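PDB 3ICJ: uncharacterized metal-dependent hydrolase from Pyrococcus furiosus, which binds two zinc ions and probably hydrolyses carbon-nitrogen bonds other than peptide bonds, as amidohydrolases of its family do, though its substrate is not known. Local coordinates for residues L203-S206 against R207-N211; L324-K328 against D329-E333. All coordinates share one frame; numbering follows the deposited sequence.

Contact 1. Residues L203-S206 against R207-N211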
loop_
_atom_site.group_PDB
_atom_site.type_symbol
_atom_site.label_atom_id
_atom_site.label_comp_id
_atom_site.label_asym_id
_atom_site.label_seq_id
_atom_site.Cartn_x
_atom_site.Cartn_y
_atom_site.Cartn_z
ATOM N N LEU A 203 -5.896 19.267 12.224
ATOM C CA LEU A 203 -5.000 18.109 12.234
ATOM C C LEU A 203 -4.615 17.658 10.813
ATOM O O LEU A 203 -3.438 17.420 10.543
ATOM C CB LEU A 203 -5.614 16.942 13.018
ATOM C CG LEU A 203 -4.929 15.570 12.915
ATOM C CD1 LEU A 203 -3.513 15.570 13.482
ATOM C CD2 LEU A 203 -5.738 14.567 13.646
ATOM N N GLU A 204 -5.607 17.532 9.932
ATOM C CA GLU A 204 -5.379 17.275 8.502
ATOM C C GLU A 204 -4.429 18.291 7.866
ATOM O O GLU A 204 -3.499 17.908 7.165
ATOM C CB GLU A 204 -6.696 17.267 7.728
ATOM C CG GLU A 204 -7.508 15.990 7.842
ATOM C CD GLU A 204 -8.909 16.133 7.245
ATOM O OE1 GLU A 204 -9.085 16.905 6.273
ATOM O OE2 GLU A 204 -9.843 15.472 7.752
ATOM N N GLU A 205 -4.671 19.578 8.121
ATOM C CA GLU A 205 -3.788 20.670 7.675
ATOM C C GLU A 205 -2.380 20.605 8.303
ATOM O O GLU A 205 -1.387 20.844 7.611
ATOM C CB GLU A 205 -4.459 22.036 7.920
ATOM C CG GLU A 205 -3.550 23.274 7.876
ATOM C CD GLU A 205 -3.325 23.860 6.474
ATOM O OE1 GLU A 205 -3.055 25.079 6.397
ATOM O OE2 GLU A 205 -3.411 23.132 5.456
ATOM N N SER A 206 -2.305 20.271 9.595
ATOM C CA SER A 206 -1.026 20.017 10.280
ATOM C C SER A 206 -0.204 18.948 9.569
ATOM O O SER A 206 0.985 19.159 9.335
ATOM C CB SER A 206 -1.223 19.586 11.743
ATOM O OG SER A 206 -1.723 20.643 12.541
ATOM N N ARG A 207 -0.845 17.833 9.241
ATOM C CA ARG A 207 -0.232 16.741 8.508
ATOM C C ARG A 207 0.283 17.234 7.164
ATOM O O ARG A 207 1.389 16.933 6.781
ATOM C CB ARG A 207 -1.259 15.648 8.250
ATOM C CG ARG A 207 -1.467 14.641 9.343
ATOM C CD ARG A 207 -2.175 13.428 8.752
ATOM N NE ARG A 207 -2.902 12.601 9.705
ATOM C CZ ARG A 207 -4.218 12.641 9.885
ATOM N NH1 ARG A 207 -4.965 13.505 9.212
ATOM N NH2 ARG A 207 -4.795 11.823 10.758
ATOM N N LYS A 208 -0.548 17.976 6.448
ATOM C CA LYS A 208 -0.216 18.481 5.114
ATOM C C LYS A 208 1.036 19.363 5.179
ATOM O O LYS A 208 1.952 19.190 4.367
ATOM C CB LYS A 208 -1.403 19.244 4.516
ATOM C CG LYS A 208 -1.161 19.858 3.133
ATOM C CD LYS A 208 -2.252 20.865 2.766
ATOM C CE LYS A 208 -3.231 20.297 1.761
ATOM N NZ LYS A 208 -2.692 20.444 0.380
ATOM N N ILE A 209 1.078 20.271 6.165
ATOM C CA ILE A 209 2.217 21.179 6.346
ATOM C C ILE A 209 3.491 20.408 6.736
ATOM O O ILE A 209 4.574 20.673 6.207
ATOM C CB ILE A 209 1.909 22.331 7.357
ATOM C CG1 ILE A 209 0.839 23.281 6.788
ATOM C CG2 ILE A 209 3.166 23.131 7.651
ATOM C CD1 ILE A 209 0.157 24.180 7.838
ATOM N N ILE A 210 3.342 19.442 7.633
ATOM C CA ILE A 210 4.441 18.550 8.005
ATOM C C ILE A 210 5.034 17.827 6.781
ATOM O O ILE A 210 6.250 17.864 6.548
ATOM C CB ILE A 210 3.994 17.549 9.099
ATOM C CG1 ILE A 210 3.882 18.274 10.438
ATOM C CG2 ILE A 210 4.981 16.358 9.189
ATOM C CD1 ILE A 210 3.039 17.558 11.494
ATOM N N ASN A 211 4.162 17.225 5.977
ATOM C CA ASN A 211 4.576 16.444 4.810
ATOM C C ASN A 211 5.167 17.260 3.663
ATOM O O ASN A 211 6.096 16.808 2.991
ATOM C CB ASN A 211 3.409 15.609 4.270
ATOM C CG ASN A 211 2.972 14.512 5.229
ATOM O OD1 ASN A 211 3.725 14.088 6.111
ATOM N ND2 ASN A 211 1.743 14.046 5.056
#
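Arg207 folds back along helix 200-214 over the preceding turn, where its side chain meets both Leu203 and Glu204. Backbone bonding comes first: four successive i to i+4 hydrogen bonds join the turns, from Arg207 N to Leu203 O (2.9 Å) through Ile210 N to Ser206 O (2.9 Å), the regular pattern of an alpha helix. Van der Waals contacts follow. CG of Leu203 lies 4.1 Å above one face of the Arg207 guanidinium, displaced toward its rim, while CG of Glu204 sits in plane at the edge, 3.8 Å from Arg207 NH1. On another side of the helix, the Glu205 chain bends at chi2 (86°) and brings its OE1 to 3.6 Å from CD1 of Ile209. Charge plays a looser part. The Glu204 carboxylate and the guanidinium are turned only 19° from parallel, yet Glu204 OE2 and Arg207 NH1 stay 5.5 Å apart; OE2 pairs instead with Arg201, and Arg207 NE makes a weak bond to Tyr166. Buried Ser206 hydrogen-bonds through OG to Ala202 O. Backbone bonds and van der Waals packing thus join these turns, while the opposite charges of Glu204 and Arg207 probably contribute only a longer-range attraction.

Contact 2. Residues L324-K328 against D329-E333; sequences LVMNK and DEIVE
Asn327 and Glu330 form a capping box at the start of helix 328-338, each side chain accepting from the other's backbone nitrogen. Glu330 N reaches Asn327 OD1 at 3.0 Å, nearly along the C=O axis, because chi1 of 70° sets the amide between the backbone N and the carbonyl carbon of Asn327. In return, Asn327 N donates to Glu330 OE1 at 2.9 Å with an N-H...O angle of 165°, meeting the carboxylate on its anti side. The two side chains cross at about a right angle, and CG of Glu330 closes to 3.3 Å from Asn327 OD1. The thioether chain of Met326, bent at chi3, adds to this close part by laying CE 3.5 Å from Glu330 O. Ile331, which touches Val357 and Ala361 of helix 352-365, makes an apolar contact of 4.3 Å from its CG1 to CB of Met326. The outer side is looser. Lys328 NZ and Asp329 OD1 form a long salt bridge of 3.7 Å, and the lysine's stronger partner is Glu364 of helix 352-365. Near the exposed Asp329, a water bridges the two segments, donating to Asp329 OD2 at 2.7 Å and accepting a weak bond from Asn327 ND2.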
loop_
_atom_site.group_PDB
_atom_site.type_symbol
_atom_site.label_atom_id
_atom_site.label_comp_id
_atom_site.label_asym_id
_atom_site.label_seq_id
_atom_site.Cartn_x
_atom_site.Cartn_y
_atom_site.Cartn_z
ATOM N N LEU A 324 -18.008 13.045 -2.361
ATOM C CA LEU A 324 -17.375 12.980 -3.661
ATOM C C LEU A 324 -16.191 13.932 -3.622
ATOM O O LEU A 324 -16.380 15.141 -3.492
ATOM C CB LEU A 324 -18.366 13.401 -4.742
ATOM C CG LEU A 324 -17.940 13.355 -6.210
ATOM C CD1 LEU A 324 -17.655 11.935 -6.667
ATOM C CD2 LEU A 324 -19.064 13.979 -7.033
ATOM N N VAL A 325 -14.982 13.369 -3.710
ATOM C CA VAL A 325 -13.712 14.121 -3.736
ATOM C C VAL A 325 -13.337 14.583 -5.156
ATOM O O VAL A 325 -12.906 15.725 -5.344
ATOM C CB VAL A 325 -12.538 13.297 -3.078
ATOM C CG1 VAL A 325 -11.186 14.011 -3.203
ATOM C CG2 VAL A 325 -12.839 13.006 -1.606
ATOM N N MET A 326 -13.487 13.697 -6.142
ATOM C CA MET A 326 -13.308 14.041 -7.562
ATOM C C MET A 326 -14.427 13.407 -8.363
ATOM O O MET A 326 -14.694 12.211 -8.208
ATOM C CB MET A 326 -11.994 13.489 -8.117
ATOM C CG MET A 326 -10.725 14.203 -7.723
ATOM S SD MET A 326 -9.331 13.379 -8.549
ATOM C CE MET A 326 -9.327 14.190 -10.103
ATOM N N ASN A 327 -15.042 14.181 -9.256
ATOM C CA ASN A 327 -16.146 13.664 -10.056
ATOM C C ASN A 327 -15.643 13.075 -11.367
ATOM O O ASN A 327 -14.443 13.127 -11.655
ATOM C CB ASN A 327 -17.260 14.721 -10.267
ATOM C CG ASN A 327 -16.843 15.876 -11.193
ATOM O OD1 ASN A 327 -16.039 15.718 -12.122
ATOM N ND2 ASN A 327 -17.421 17.036 -10.953
ATOM N N LYS A 328 -16.567 12.541 -12.164
ATOM C CA LYS A 328 -16.218 11.912 -13.431
ATOM C C LYS A 328 -15.389 12.812 -14.376
ATOM O O LYS A 328 -14.373 12.364 -14.871
ATOM C CB LYS A 328 -17.462 11.381 -14.137
ATOM C CG LYS A 328 -17.152 10.603 -15.412
ATOM C CD LYS A 328 -18.218 10.776 -16.443
ATOM C CE LYS A 328 -18.226 12.202 -16.945
ATOM N NZ LYS A 328 -19.439 12.488 -17.715
ATOM N N ASP A 329 -15.812 14.066 -14.588
ATOM C CA ASP A 329 -15.110 15.001 -15.489
ATOM C C ASP A 329 -13.680 15.303 -15.014
ATOM O O ASP A 329 -12.776 15.537 -15.831
ATOM C CB ASP A 329 -15.851 16.345 -15.603
ATOM C CG ASP A 329 -17.156 16.264 -16.398
ATOM O OD1 ASP A 329 -17.288 15.417 -17.303
ATOM O OD2 ASP A 329 -18.047 17.105 -16.132
ATOM N N GLU A 330 -13.491 15.347 -13.699
ATOM C CA GLU A 330 -12.181 15.685 -13.140
ATOM C C GLU A 330 -11.208 14.520 -13.293
ATOM O O GLU A 330 -10.000 14.728 -13.490
ATOM C CB GLU A 330 -12.306 16.140 -11.682
ATOM C CG GLU A 330 -13.211 17.373 -11.512
ATOM C CD GLU A 330 -13.504 17.717 -10.059
ATOM O OE1 GLU A 330 -13.848 16.810 -9.274
ATOM O OE2 GLU A 330 -13.425 18.913 -9.705
ATOM N N ILE A 331 -11.738 13.302 -13.218
ATOM C CA ILE A 331 -10.931 12.093 -13.426
ATOM C C ILE A 331 -10.561 11.991 -14.907
ATOM O O ILE A 331 -9.399 11.806 -15.217
ATOM C CB ILE A 331 -11.658 10.813 -12.973
ATOM C CG1 ILE A 331 -11.935 10.860 -11.473
ATOM C CG2 ILE A 331 -10.844 9.563 -13.325
ATOM C CD1 ILE A 331 -12.857 9.789 -11.021
ATOM N N VAL A 332 -11.548 12.119 -15.805
ATOM C CA VAL A 332 -11.308 12.113 -17.262
ATOM C C VAL A 332 -10.242 13.144 -17.680
ATOM O O VAL A 332 -9.370 12.827 -18.493
ATOM C CB VAL A 332 -12.622 12.272 -18.114
ATOM C CG1 VAL A 332 -12.302 12.375 -19.613
ATOM C CG2 VAL A 332 -13.547 11.066 -17.895
ATOM N N GLU A 333 -10.279 14.338 -17.082
ATOM C CA GLU A 333 -9.268 15.393 -17.346
ATOM C C GLU A 333 -7.826 14.917 -17.031
ATOM O O GLU A 333 -6.906 15.136 -17.818
ATOM C CB GLU A 333 -9.614 16.670 -16.567
ATOM C CG GLU A 333 -8.965 17.974 -17.067
ATOM C CD GLU A 333 -7.678 18.329 -16.327
ATOM O OE1 GLU A 333 -6.946 19.222 -16.813
ATOM O OE2 GLU A 333 -7.391 17.720 -15.264
HETATM O O HOH W 1 -18.546 18.291 -13.780
#

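Both contacts are local, and they illustrate complementary tasks in helix building: contact 1 joins turns within helix 200-214, whereas contact 2 lies where a loop enters helix 328-338. Contact 1 comes first along the chain; their centres are 24 Å apart and their nearest atoms about 10 Å, so they do not touch. Helix 200-214 packs on the mixed sheet that includes strands 163-167 and 172-175. Helix 328-338 precedes strand 346-349, which belongs to a separate parallel sheet and carries the zinc ligand His348. The helices thus serve different parts of the fold, and neither contact supplies a zinc ligand: the Arg207 side chain is about 13 Å from a zinc ion and that of Val325 about 10 Å.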